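PDB 7AE2: protein adenylyltransferase MntA from Aphanizomenon flos-aquae 2012/KM1/D3, which neutralizes the cognate HepT toxin of a type VII toxin-antitoxin system by adding an AMP from ATP to a toxin tyrosine and then a second AMP onto the first. Local coordinates for residues V49-E54 and L65-I70; G72-I77 and I85-L90; F100-G105 and Q121-S126; E13-L18 and K26-F31. All coordinates share one frame; numbering follows the deposited sequence.

Interaction 1: V49-E54 and L65-I70; sequences VLYDEE and LAAFVI
Y51 and I70 approach each other from opposite directions and make the tight part of this contact. The I70 methyl CD1 sits at the edge of the Y51 ring, near its plane. I70 CD1 lies 3.2 Å from Y51 OH and 3.5 Å from Y51 CE1, so a methyl is pressed close to the phenol oxygen. That oxygen is satisfied elsewhere, by a hydrogen bond to E89 on strand 85-89. Y51 CG lies anti to its carbonyl carbon (chi1 -53°), which sends the ring across toward 65-70. The ring is further fixed by stacking on Y56 and by an edge-to-face contact with Y24.

The rest is looser. A67 CB stands 4.0 Å from Y51 OH, and V49 CG1 is 4.3 Å from I70 CD1. Beyond Y51 the chain turns away to the exposed D52. There D52 OD1 accepts from E54 N at 2.9 Å and caps the start of the next helix. No hydrogen bond joins the two segments.

The contact is buried. It is the loop leading into helix 70-78 packed on the end of strand 45-51, in the sheet of the polymerase beta-like nucleotidyltransferase fold.

Interaction 2: G72-I77 and I85-L90; sequences GILGEI and IDIVEL
L74 and G75 meet I85 and I87 without any ring; the flat group here is the peptide that joins L74 to G75. I85 CD1 stands over one face of this peptide, 4.2 Å from G75 N. I85 CD1 is also 4.3 Å from L74 CB. G75 carries no side chain, and the tip of I85 rests directly against the helix backbone.

The second point of contact is methyl to methyl. L74 CD1 is 4.0 Å from I87 CD1, and the two side chains run obliquely past each other. L74 CG lies anti to its carbonyl carbon (chi1 -67°), and the extended chain then carries CD1 out over the strand. I87 instead bends at its second torsion (chi2 -63°).

I85 and I87 point to the same side of strand 85-89, toward the helix. The intervening D86 is on the other side. No hydrogen bond links the segments, and the packing is purely apolar. The axes of the short helix and strand segments come within 9.9 Å, with 129° between their directions. L18 continues the apolar layer beside L74, and F47 does so beside the two isoleucines.

D86 is, by similarity, a ligand of one magnesium ion. The arrangement is helix-on-sheet packing against strand 85-89, the outermost strand on its side of the sheet within the chain, in the polymerase beta-like nucleotidyltransferase fold.

Interaction 3: F100-G105 and Q121-S126; sequences FVARDG and QRVLLS
R103 touches L124 through its CB, 4.3 Å from L124 CD2, while its far end makes the strong polar bond of this region. R103 NH2 donates to D104 OD2 at 2.9 Å, with an angle of 164° at the hydrogen. The carboxylate oxygen is met on its syn side, and it lies close to the guanidinium plane. R103 NE adds a weak second bond to D104 OD1. The guanidinium edge meets the carboxylate, and the two bonds limit its rotation. F100 CD1 lies 3.7 Å above one face of the R103 guanidinium, offset toward its rim. R103 NH1 forms a salt bridge with an acidic side chain of another protein in the assembly, so this arginine also serves an interface.

The contact between the segments themselves is apolar. A102 CB is its centre. V123 CG2 comes to 3.6 Å from A102 CB, and L124 CD2 to 4.0 Å from the same atom. CG1 of V123 is anti to the carbonyl carbon (chi1 -50°), which leaves CG2 between the backbone N and the carbonyl carbon, facing A102. L124 closes over the outer side, and its CD2 also lies 4.2 Å from R103 N. A102 and V123 form the inner part, while R103 and L124 are exposed.

The contact lies away from the active site. It joins the end of helix 95-104 to the end of helix 115-123. A102 O accepts from Q120, and F119 packs on V101 and A102. V101 rests on V29 and F31 of strand 25-31, whereas L125 leads on to helix 127-148.

Interaction 4: E13-L18 and K26-F31; sequences ELSLRL and KMLVLF
This contact belongs to the hydrophobic core between the N-terminal helical region and one face of the nucleotidyltransferase sheet, where S15 and L18 meet L28. One methyl of the strand carries it. L28 CD2 lies 3.7 Å from L18 CD1, and the two leucine side chains cross at about a right angle. With CG anti to the backbone N (chi1 176°), L28 extends CD2 toward L18 and S15.

S15 is the second partner. Its OG stands 4.0 Å from L28 CD2, which is ordinary packing and not a bond. The hydroxyl is turned back beside its own backbone N (chi1 -66°) and is hydrogen-bonded to L11 O one turn earlier. A buried polar atom is thereby satisfied within its own helical region, while the same oxygen also packs against the L28 methyl. No hydrogen bond crosses between the segments. The helical path of 13-18 is held in part by short-range backbone bonds, such as L18 N to S15 O at 3.0 Å.

At the start of the strand, K26 and M27 both face L50 in a classic beta bulge. The L28 side chain is about 9 Å from that of D46, a metal ligand by similarity.

L28 also packs on F47 and V49 of strand 45-51, on Y109 of strand 106-110 and on F78 of helix 70-78. L18 touches L74 and I77 of that same helix. M27 and V29 meet helix 115-123.

Along the chain the contacts close in the order interaction 4, 1, 2, 3. Interactions 1, 2 and 4 share one sheet, in which strand 45-51 lies between 25-31 and 85-89. The centres of interactions 1 and 2 are about 10 Å apart, as are those of 2 and 4. Backbone bonds join V49 to L90 and L50 to K26, and helix 70-78 meets L18, so these three form one continuous core. Interaction 3 lies about 18 to 21 Å from the others, between helices 95-104 and 115-123. It touches strand 25-31 through V101 and G105. The sheet that carries D46 and D86, magnesium ligands by similarity, is packed by helical segments in interactions 2 and 4.

Interaction 1: V49-E54 and L65-I70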
loop_
_atom_site.group_PDB
_atom_site.type_symbol
_atom_site.label_atom_id
_atom_site.label_comp_id
_atom_site.label_asym_id
_atom_site.label_seq_id
_atom_site.Cartn_x
_atom_site.Cartn_y
_atom_site.Cartn_z
ATOM N N VAL B 49 14.842 13.752 6.963
ATOM C CA VAL B 49 15.611 13.646 8.194
ATOM C C VAL B 49 17.088 13.525 7.855
ATOM O O VAL B 49 17.472 12.945 6.835
ATOM C CB VAL B 49 15.151 12.451 9.056
ATOM C CG1 VAL B 49 13.762 12.704 9.616
ATOM C CG2 VAL B 49 15.171 11.172 8.235
ATOM N N LEU B 50 17.920 14.084 8.730
ATOM C CA LEU B 50 19.373 14.007 8.612
ATOM C C LEU B 50 19.916 13.483 9.933
ATOM O O LEU B 50 19.816 14.162 10.959
ATOM C CB LEU B 50 19.975 15.370 8.268
ATOM C CG LEU B 50 21.495 15.419 8.106
ATOM C CD1 LEU B 50 21.946 14.458 7.018
ATOM C CD2 LEU B 50 21.958 16.837 7.801
ATOM N N TYR B 51 20.478 12.280 9.910
ATOM C CA TYR B 51 20.976 11.639 11.118
ATOM C C TYR B 51 22.425 12.023 11.380
ATOM O O TYR B 51 23.199 12.282 10.454
ATOM C CB TYR B 51 20.884 10.115 11.014
ATOM C CG TYR B 51 19.522 9.574 10.649
ATOM C CD1 TYR B 51 18.363 10.210 11.067
ATOM C CD2 TYR B 51 19.400 8.420 9.887
ATOM C CE1 TYR B 51 17.119 9.712 10.734
ATOM C CE2 TYR B 51 18.163 7.913 9.549
ATOM C CZ TYR B 51 17.025 8.563 9.974
ATOM O OH TYR B 51 15.792 8.057 9.634
ATOM N N ASP B 52 22.787 12.052 12.659
ATOM C CA ASP B 52 24.193 12.022 13.036
ATOM C C ASP B 52 24.722 10.615 12.783
ATOM O O ASP B 52 24.225 9.646 13.366
ATOM C CB ASP B 52 24.364 12.424 14.499
ATOM C CG ASP B 52 25.825 12.544 14.913
ATOM O OD1 ASP B 52 26.559 11.536 14.844
ATOM O OD2 ASP B 52 26.238 13.655 15.308
ATOM N N GLU B 53 25.723 10.505 11.904
ATOM C CA GLU B 53 26.178 9.192 11.452
ATOM C C GLU B 53 26.699 8.339 12.602
ATOM O O GLU B 53 26.636 7.107 12.537
ATOM C CB GLU B 53 27.254 9.353 10.378
ATOM N N GLU B 54 27.199 8.970 13.663
ATOM C CA GLU B 54 27.750 8.225 14.790
ATOM C C GLU B 54 26.648 7.651 15.674
ATOM O O GLU B 54 26.646 6.454 15.984
ATOM C CB GLU B 54 28.679 9.122 15.609
ATOM N N LEU B 65 15.339 -1.724 13.593
ATOM C CA LEU B 65 14.602 -0.948 12.600
ATOM C C LEU B 65 14.331 0.455 13.125
ATOM O O LEU B 65 13.196 0.933 13.145
ATOM C CB LEU B 65 13.304 -1.655 12.222
ATOM N N ALA B 66 15.395 1.142 13.547
ATOM C CA ALA B 66 15.235 2.453 14.167
ATOM C C ALA B 66 14.755 3.501 13.169
ATOM O O ALA B 66 14.097 4.471 13.560
ATOM C CB ALA B 66 16.549 2.889 14.812
ATOM N N ALA B 67 15.062 3.325 11.882
ATOM C CA ALA B 67 14.634 4.308 10.892
ATOM C C ALA B 67 13.122 4.277 10.702
ATOM O O ALA B 67 12.492 5.325 10.510
ATOM C CB ALA B 67 15.352 4.066 9.567
ATOM N N PHE B 68 12.520 3.089 10.764
ATOM C CA PHE B 68 11.088 2.937 10.539
ATOM C C PHE B 68 10.247 3.323 11.747
ATOM O O PHE B 68 9.016 3.284 11.656
ATOM C CB PHE B 68 10.766 1.497 10.130
ATOM C CG PHE B 68 11.367 1.094 8.814
ATOM C CD1 PHE B 68 10.864 1.595 7.625
ATOM C CD2 PHE B 68 12.433 0.209 8.765
ATOM C CE1 PHE B 68 11.415 1.227 6.414
ATOM C CE2 PHE B 68 12.986 -0.162 7.558
ATOM C CZ PHE B 68 12.477 0.347 6.382
ATOM N N VAL B 69 10.868 3.692 12.873
ATOM C CA VAL B 69 10.110 4.131 14.043
ATOM C C VAL B 69 9.934 5.642 14.085
ATOM O O VAL B 69 9.163 6.144 14.918
ATOM C CB VAL B 69 10.779 3.637 15.345
ATOM C CG1 VAL B 69 11.866 4.602 15.795
ATOM C CG2 VAL B 69 9.742 3.427 16.440
ATOM N N ILE B 70 10.621 6.384 13.210
ATOM C CA ILE B 70 10.463 7.842 13.175
ATOM C C ILE B 70 9.019 8.258 12.892
ATOM O O ILE B 70 8.514 9.158 13.583
ATOM C CB ILE B 70 11.460 8.460 12.198
ATOM C CG1 ILE B 70 12.886 8.338 12.738
ATOM C CG2 ILE B 70 11.119 9.922 11.921
ATOM C CD1 ILE B 70 13.902 9.149 11.969
#

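Interaction 2: G72-I77 and I85-L90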
loop_
_atom_site.group_PDB
_atom_site.type_symbol
_atom_site.label_atom_id
_atom_site.label_comp_id
_atom_site.label_asym_id
_atom_site.label_seq_id
_atom_site.Cartn_x
_atom_site.Cartn_y
_atom_site.Cartn_z
ATOM N N GLY B 72 6.229 6.807 13.675
ATOM C CA GLY B 72 5.463 6.613 14.894
ATOM C C GLY B 72 5.811 7.626 15.968
ATOM O O GLY B 72 4.937 8.082 16.711
ATOM N N ILE B 73 7.089 7.998 16.062
ATOM C CA ILE B 73 7.507 8.993 17.045
ATOM C C ILE B 73 6.977 10.371 16.666
ATOM O O ILE B 73 6.440 11.100 17.506
ATOM C CB ILE B 73 9.040 8.994 17.188
ATOM C CG1 ILE B 73 9.524 7.667 17.778
ATOM C CG2 ILE B 73 9.498 10.163 18.050
ATOM C CD1 ILE B 73 11.028 7.576 17.922
ATOM N N LEU B 74 7.120 10.747 15.392
ATOM C CA LEU B 74 6.596 12.033 14.942
ATOM C C LEU B 74 5.080 12.096 15.072
ATOM O O LEU B 74 4.526 13.168 15.345
ATOM C CB LEU B 74 7.012 12.296 13.493
ATOM C CG LEU B 74 8.503 12.504 13.224
ATOM C CD1 LEU B 74 8.745 12.755 11.746
ATOM C CD2 LEU B 74 9.043 13.654 14.059
ATOM N N GLY B 75 4.395 10.966 14.890
ATOM C CA GLY B 75 2.946 10.971 14.983
ATOM C C GLY B 75 2.449 11.260 16.387
ATOM O O GLY B 75 1.476 11.997 16.571
ATOM N N GLU B 76 3.108 10.687 17.397
ATOM C CA GLU B 76 2.690 10.919 18.775
ATOM C C GLU B 76 3.067 12.316 19.250
ATOM O O GLU B 76 2.402 12.868 20.135
ATOM C CB GLU B 76 3.304 9.862 19.695
ATOM N N ILE B 77 4.118 12.902 18.679
ATOM C CA ILE B 77 4.562 14.226 19.102
ATOM C C ILE B 77 3.783 15.316 18.374
ATOM O O ILE B 77 3.317 16.282 18.989
ATOM C CB ILE B 77 6.080 14.368 18.890
ATOM C CG1 ILE B 77 6.834 13.449 19.856
ATOM C CG2 ILE B 77 6.521 15.816 19.064
ATOM C CD1 ILE B 77 8.335 13.486 19.694
ATOM N N ILE B 85 2.662 9.440 6.892
ATOM C CA ILE B 85 3.957 10.102 7.002
ATOM C C ILE B 85 4.955 9.348 6.133
ATOM O O ILE B 85 5.149 8.138 6.303
ATOM C CB ILE B 85 4.439 10.166 8.460
ATOM C CG1 ILE B 85 3.540 11.091 9.283
ATOM C CG2 ILE B 85 5.888 10.619 8.524
ATOM C CD1 ILE B 85 3.950 11.208 10.740
ATOM N N ASP B 86 5.584 10.062 5.202
ATOM C CA ASP B 86 6.640 9.522 4.355
ATOM C C ASP B 86 7.961 10.168 4.744
ATOM O O ASP B 86 8.068 11.399 4.773
ATOM C CB ASP B 86 6.342 9.769 2.874
ATOM N N ILE B 87 8.961 9.343 5.042
ATOM C CA ILE B 87 10.257 9.805 5.526
ATOM C C ILE B 87 11.290 9.638 4.420
ATOM O O ILE B 87 11.304 8.622 3.716
ATOM C CB ILE B 87 10.681 9.042 6.797
ATOM C CG1 ILE B 87 9.677 9.287 7.925
ATOM C CG2 ILE B 87 12.077 9.452 7.237
ATOM C CD1 ILE B 87 9.589 10.735 8.363
ATOM N N VAL B 88 12.151 10.644 4.266
ATOM C CA VAL B 88 13.246 10.616 3.304
ATOM C C VAL B 88 14.552 10.773 4.071
ATOM O O VAL B 88 14.746 11.771 4.778
ATOM C CB VAL B 88 13.104 11.713 2.237
ATOM C CG1 VAL B 88 14.375 11.812 1.409
ATOM C CG2 VAL B 88 11.905 11.431 1.345
ATOM N N GLU B 89 15.442 9.792 3.935
ATOM C CA GLU B 89 16.754 9.851 4.572
ATOM C C GLU B 89 17.676 10.719 3.725
ATOM O O GLU B 89 18.069 10.328 2.622
ATOM C CB GLU B 89 17.337 8.452 4.746
ATOM C CG GLU B 89 17.056 7.814 6.096
ATOM C CD GLU B 89 15.737 7.071 6.131
ATOM O OE1 GLU B 89 15.118 6.902 5.059
ATOM O OE2 GLU B 89 15.323 6.649 7.232
ATOM N N LEU B 90 18.024 11.901 4.239
ATOM C CA LEU B 90 18.956 12.769 3.530
ATOM C C LEU B 90 20.381 12.233 3.563
ATOM O O LEU B 90 21.223 12.698 2.788
ATOM C CB LEU B 90 18.916 14.180 4.117
ATOM C CG LEU B 90 17.622 14.964 3.897
ATOM C CD1 LEU B 90 17.700 16.318 4.579
ATOM C CD2 LEU B 90 17.341 15.126 2.411
#

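Interaction 3: F100-G105 and Q121-S126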
loop_
_atom_site.group_PDB
_atom_site.type_symbol
_atom_site.label_atom_id
_atom_site.label_comp_id
_atom_site.label_asym_id
_atom_site.label_seq_id
_atom_site.Cartn_x
_atom_site.Cartn_y
_atom_site.Cartn_z
ATOM N N PHE B 100 15.538 19.280 -4.235
ATOM C CA PHE B 100 14.201 19.833 -4.048
ATOM C C PHE B 100 13.845 19.970 -2.573
ATOM O O PHE B 100 13.045 20.839 -2.210
ATOM C CB PHE B 100 13.169 18.974 -4.777
ATOM C CG PHE B 100 13.295 19.024 -6.275
ATOM C CD1 PHE B 100 12.790 20.099 -6.989
ATOM C CD2 PHE B 100 13.921 18.002 -6.969
ATOM C CE1 PHE B 100 12.907 20.153 -8.367
ATOM C CE2 PHE B 100 14.041 18.049 -8.347
ATOM C CZ PHE B 100 13.532 19.126 -9.045
ATOM N N VAL B 101 14.422 19.130 -1.711
ATOM C CA VAL B 101 14.220 19.304 -0.277
ATOM C C VAL B 101 14.878 20.596 0.196
ATOM O O VAL B 101 14.316 21.332 1.016
ATOM C CB VAL B 101 14.743 18.075 0.491
ATOM C CG1 VAL B 101 14.796 18.358 1.985
ATOM C CG2 VAL B 101 13.860 16.867 0.213
ATOM N N ALA B 102 16.068 20.904 -0.326
ATOM C CA ALA B 102 16.737 22.148 0.037
ATOM C C ALA B 102 16.055 23.360 -0.586
ATOM O O ALA B 102 16.066 24.447 0.003
ATOM C CB ALA B 102 18.206 22.096 -0.377
ATOM N N ARG B 103 15.451 23.191 -1.764
ATOM C CA ARG B 103 14.849 24.314 -2.475
ATOM C C ARG B 103 13.487 24.684 -1.900
ATOM O O ARG B 103 13.203 25.865 -1.669
ATOM C CB ARG B 103 14.722 23.987 -3.963
ATOM C CG ARG B 103 14.466 25.202 -4.841
ATOM C CD ARG B 103 14.065 24.802 -6.251
ATOM N NE ARG B 103 12.741 24.189 -6.284
ATOM C CZ ARG B 103 12.120 23.814 -7.398
ATOM N NH1 ARG B 103 12.704 23.990 -8.575
ATOM N NH2 ARG B 103 10.915 23.266 -7.335
ATOM N N ASP B 104 12.626 23.693 -1.671
ATOM C CA ASP B 104 11.251 23.941 -1.260
ATOM C C ASP B 104 10.963 23.538 0.179
ATOM O O ASP B 104 9.849 23.769 0.660
ATOM C CB ASP B 104 10.277 23.208 -2.195
ATOM C CG ASP B 104 10.362 23.693 -3.635
ATOM O OD1 ASP B 104 10.670 24.885 -3.854
ATOM O OD2 ASP B 104 10.110 22.879 -4.550
ATOM N N GLY B 105 11.925 22.945 0.880
ATOM C CA GLY B 105 11.661 22.456 2.219
ATOM C C GLY B 105 11.629 23.562 3.258
ATOM O O GLY B 105 12.284 24.595 3.133
ATOM N N GLN B 121 23.693 24.733 0.859
ATOM C CA GLN B 121 24.915 25.026 0.118
ATOM C C GLN B 121 25.575 23.757 -0.405
ATOM O O GLN B 121 26.329 23.807 -1.383
ATOM C CB GLN B 121 25.897 25.798 1.001
ATOM C CG GLN B 121 25.365 27.115 1.532
ATOM C CD GLN B 121 25.016 28.089 0.427
ATOM O OE1 GLN B 121 25.864 28.452 -0.389
ATOM N NE2 GLN B 121 23.757 28.511 0.387
ATOM N N ARG B 122 25.303 22.618 0.227
ATOM C CA ARG B 122 25.968 21.369 -0.111
ATOM C C ARG B 122 25.249 20.580 -1.198
ATOM O O ARG B 122 25.905 19.864 -1.966
ATOM C CB ARG B 122 26.110 20.504 1.147
ATOM C CG ARG B 122 26.893 19.216 0.951
ATOM C CD ARG B 122 27.199 18.533 2.280
ATOM N NE ARG B 122 25.993 18.188 3.029
ATOM C CZ ARG B 122 25.553 18.859 4.090
ATOM N NH1 ARG B 122 26.221 19.915 4.534
ATOM N NH2 ARG B 122 24.445 18.472 4.708
ATOM N N VAL B 123 23.926 20.694 -1.300
ATOM C CA VAL B 123 23.146 19.823 -2.173
ATOM C C VAL B 123 22.415 20.565 -3.282
ATOM O O VAL B 123 21.866 19.908 -4.179
ATOM C CB VAL B 123 22.139 18.973 -1.366
ATOM C CG1 VAL B 123 22.836 18.275 -0.204
ATOM C CG2 VAL B 123 20.991 19.833 -0.876
ATOM N N LEU B 124 22.376 21.896 -3.267
ATOM C CA LEU B 124 21.642 22.626 -4.295
ATOM C C LEU B 124 22.331 22.496 -5.648
ATOM O O LEU B 124 23.541 22.715 -5.769
ATOM C CB LEU B 124 21.503 24.099 -3.912
ATOM C CG LEU B 124 20.284 24.454 -3.058
ATOM C CD1 LEU B 124 20.296 25.930 -2.683
ATOM C CD2 LEU B 124 19.001 24.095 -3.792
ATOM N N LEU B 125 21.553 22.142 -6.667
ATOM C CA LEU B 125 22.048 21.974 -8.024
ATOM C C LEU B 125 21.786 23.229 -8.846
ATOM O O LEU B 125 20.812 23.951 -8.618
ATOM C CB LEU B 125 21.384 20.773 -8.705
ATOM C CG LEU B 125 21.628 19.390 -8.100
ATOM C CD1 LEU B 125 20.803 18.347 -8.833
ATOM C CD2 LEU B 125 23.107 19.041 -8.151
ATOM N N SER B 126 22.666 23.481 -9.809
ATOM C CA SER B 126 22.457 24.584 -10.730
ATOM C C SER B 126 21.468 24.178 -11.819
ATOM O O SER B 126 21.139 23.002 -11.991
ATOM C CB SER B 126 23.779 25.020 -11.358
ATOM O OG SER B 126 24.292 24.004 -12.201
#

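Interaction 4: E13-L18 and K26-F31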
loop_
_atom_site.group_PDB
_atom_site.type_symbol
_atom_site.label_atom_id
_atom_site.label_comp_id
_atom_site.label_asym_id
_atom_site.label_seq_id
_atom_site.Cartn_x
_atom_site.Cartn_y
_atom_site.Cartn_z
ATOM N N GLU B 13 7.818 24.156 17.296
ATOM C CA GLU B 13 7.921 24.136 18.752
ATOM C C GLU B 13 7.899 22.710 19.289
ATOM O O GLU B 13 8.680 22.365 20.184
ATOM C CB GLU B 13 6.796 24.964 19.372
ATOM C CG GLU B 13 6.721 24.891 20.892
ATOM C CD GLU B 13 7.904 25.551 21.583
ATOM O OE1 GLU B 13 8.680 26.265 20.912
ATOM O OE2 GLU B 13 8.056 25.356 22.808
ATOM N N LEU B 14 7.018 21.865 18.750
ATOM C CA LEU B 14 6.959 20.475 19.182
ATOM C C LEU B 14 8.202 19.690 18.780
ATOM O O LEU B 14 8.477 18.645 19.378
ATOM C CB LEU B 14 5.708 19.802 18.612
ATOM C CG LEU B 14 4.359 20.307 19.133
ATOM C CD1 LEU B 14 3.212 19.677 18.358
ATOM C CD2 LEU B 14 4.216 20.034 20.623
ATOM N N SER B 15 8.961 20.172 17.791
ATOM C CA SER B 15 10.149 19.454 17.344
ATOM C C SER B 15 11.291 19.519 18.351
ATOM O O SER B 15 12.242 18.738 18.236
ATOM C CB SER B 15 10.613 19.998 15.992
ATOM O OG SER B 15 9.657 19.729 14.980
ATOM N N LEU B 16 11.226 20.427 19.329
ATOM C CA LEU B 16 12.272 20.480 20.348
ATOM C C LEU B 16 12.271 19.230 21.218
ATOM O O LEU B 16 13.304 18.878 21.800
ATOM C CB LEU B 16 12.105 21.730 21.210
ATOM C CG LEU B 16 12.204 23.057 20.459
ATOM C CD1 LEU B 16 12.188 24.225 21.432
ATOM C CD2 LEU B 16 13.455 23.085 19.593
ATOM N N ARG B 17 11.129 18.547 21.314
ATOM C CA ARG B 17 11.051 17.287 22.039
ATOM C C ARG B 17 11.753 16.145 21.316
ATOM O O ARG B 17 11.916 15.070 21.904
ATOM C CB ARG B 17 9.587 16.913 22.283
ATOM C CG ARG B 17 8.818 17.891 23.163
ATOM C CD ARG B 17 7.313 17.752 22.957
ATOM N NE ARG B 17 6.551 18.206 24.119
ATOM C CZ ARG B 17 6.188 19.467 24.337
ATOM N NH1 ARG B 17 5.496 19.779 25.425
ATOM N NH2 ARG B 17 6.517 20.417 23.470
ATOM N N LEU B 18 12.171 16.348 20.062
ATOM C CA LEU B 18 12.775 15.262 19.297
ATOM C C LEU B 18 14.211 14.989 19.723
ATOM O O LEU B 18 14.708 13.873 19.527
ATOM C CB LEU B 18 12.729 15.582 17.803
ATOM C CG LEU B 18 11.360 15.516 17.129
ATOM C CD1 LEU B 18 11.462 16.004 15.697
ATOM C CD2 LEU B 18 10.826 14.097 17.176
ATOM N N LYS B 26 19.562 15.148 13.590
ATOM C CA LYS B 26 20.264 16.418 13.469
ATOM C C LYS B 26 19.467 17.489 12.741
ATOM O O LYS B 26 19.711 18.677 12.963
ATOM C CB LYS B 26 21.604 16.223 12.746
ATOM N N MET B 27 18.522 17.104 11.884
ATOM C CA MET B 27 17.718 18.073 11.154
ATOM C C MET B 27 16.428 17.408 10.694
ATOM O O MET B 27 16.430 16.239 10.301
ATOM C CB MET B 27 18.484 18.642 9.952
ATOM C CG MET B 27 17.776 19.787 9.241
ATOM S SD MET B 27 18.730 20.455 7.864
ATOM C CE MET B 27 18.817 19.034 6.780
ATOM N N LEU B 28 15.330 18.159 10.756
ATOM C CA LEU B 28 14.029 17.705 10.278
ATOM C C LEU B 28 13.454 18.783 9.376
ATOM O O LEU B 28 13.310 19.933 9.801
ATOM C CB LEU B 28 13.077 17.416 11.441
ATOM C CG LEU B 28 11.647 17.028 11.053
ATOM C CD1 LEU B 28 11.621 15.666 10.379
ATOM C CD2 LEU B 28 10.731 17.052 12.267
ATOM N N VAL B 29 13.126 18.415 8.139
ATOM C CA VAL B 29 12.632 19.354 7.137
ATOM C C VAL B 29 11.295 18.855 6.607
ATOM O O VAL B 29 11.152 17.672 6.277
ATOM C CB VAL B 29 13.637 19.536 5.985
ATOM C CG1 VAL B 29 13.124 20.565 4.992
ATOM C CG2 VAL B 29 15.003 19.939 6.522
ATOM N N LEU B 30 10.321 19.756 6.526
ATOM C CA LEU B 30 9.028 19.464 5.923
ATOM C C LEU B 30 9.026 19.954 4.482
ATOM O O LEU B 30 9.408 21.097 4.208
ATOM C CB LEU B 30 7.891 20.124 6.704
ATOM C CG LEU B 30 6.488 19.963 6.110
ATOM C CD1 LEU B 30 5.941 18.559 6.346
ATOM C CD2 LEU B 30 5.537 21.017 6.660
ATOM N N PHE B 31 8.600 19.087 3.566
ATOM C CA PHE B 31 8.498 19.429 2.156
ATOM C C PHE B 31 7.229 18.802 1.597
ATOM O O PHE B 31 6.486 18.111 2.301
ATOM C CB PHE B 31 9.741 18.977 1.377
ATOM C CG PHE B 31 9.942 17.485 1.355
ATOM C CD1 PHE B 31 10.582 16.841 2.400
ATOM C CD2 PHE B 31 9.501 16.731 0.279
ATOM C CE1 PHE B 31 10.771 15.468 2.378
ATOM C CE2 PHE B 31 9.687 15.361 0.250
ATOM C CZ PHE B 31 10.323 14.729 1.300
#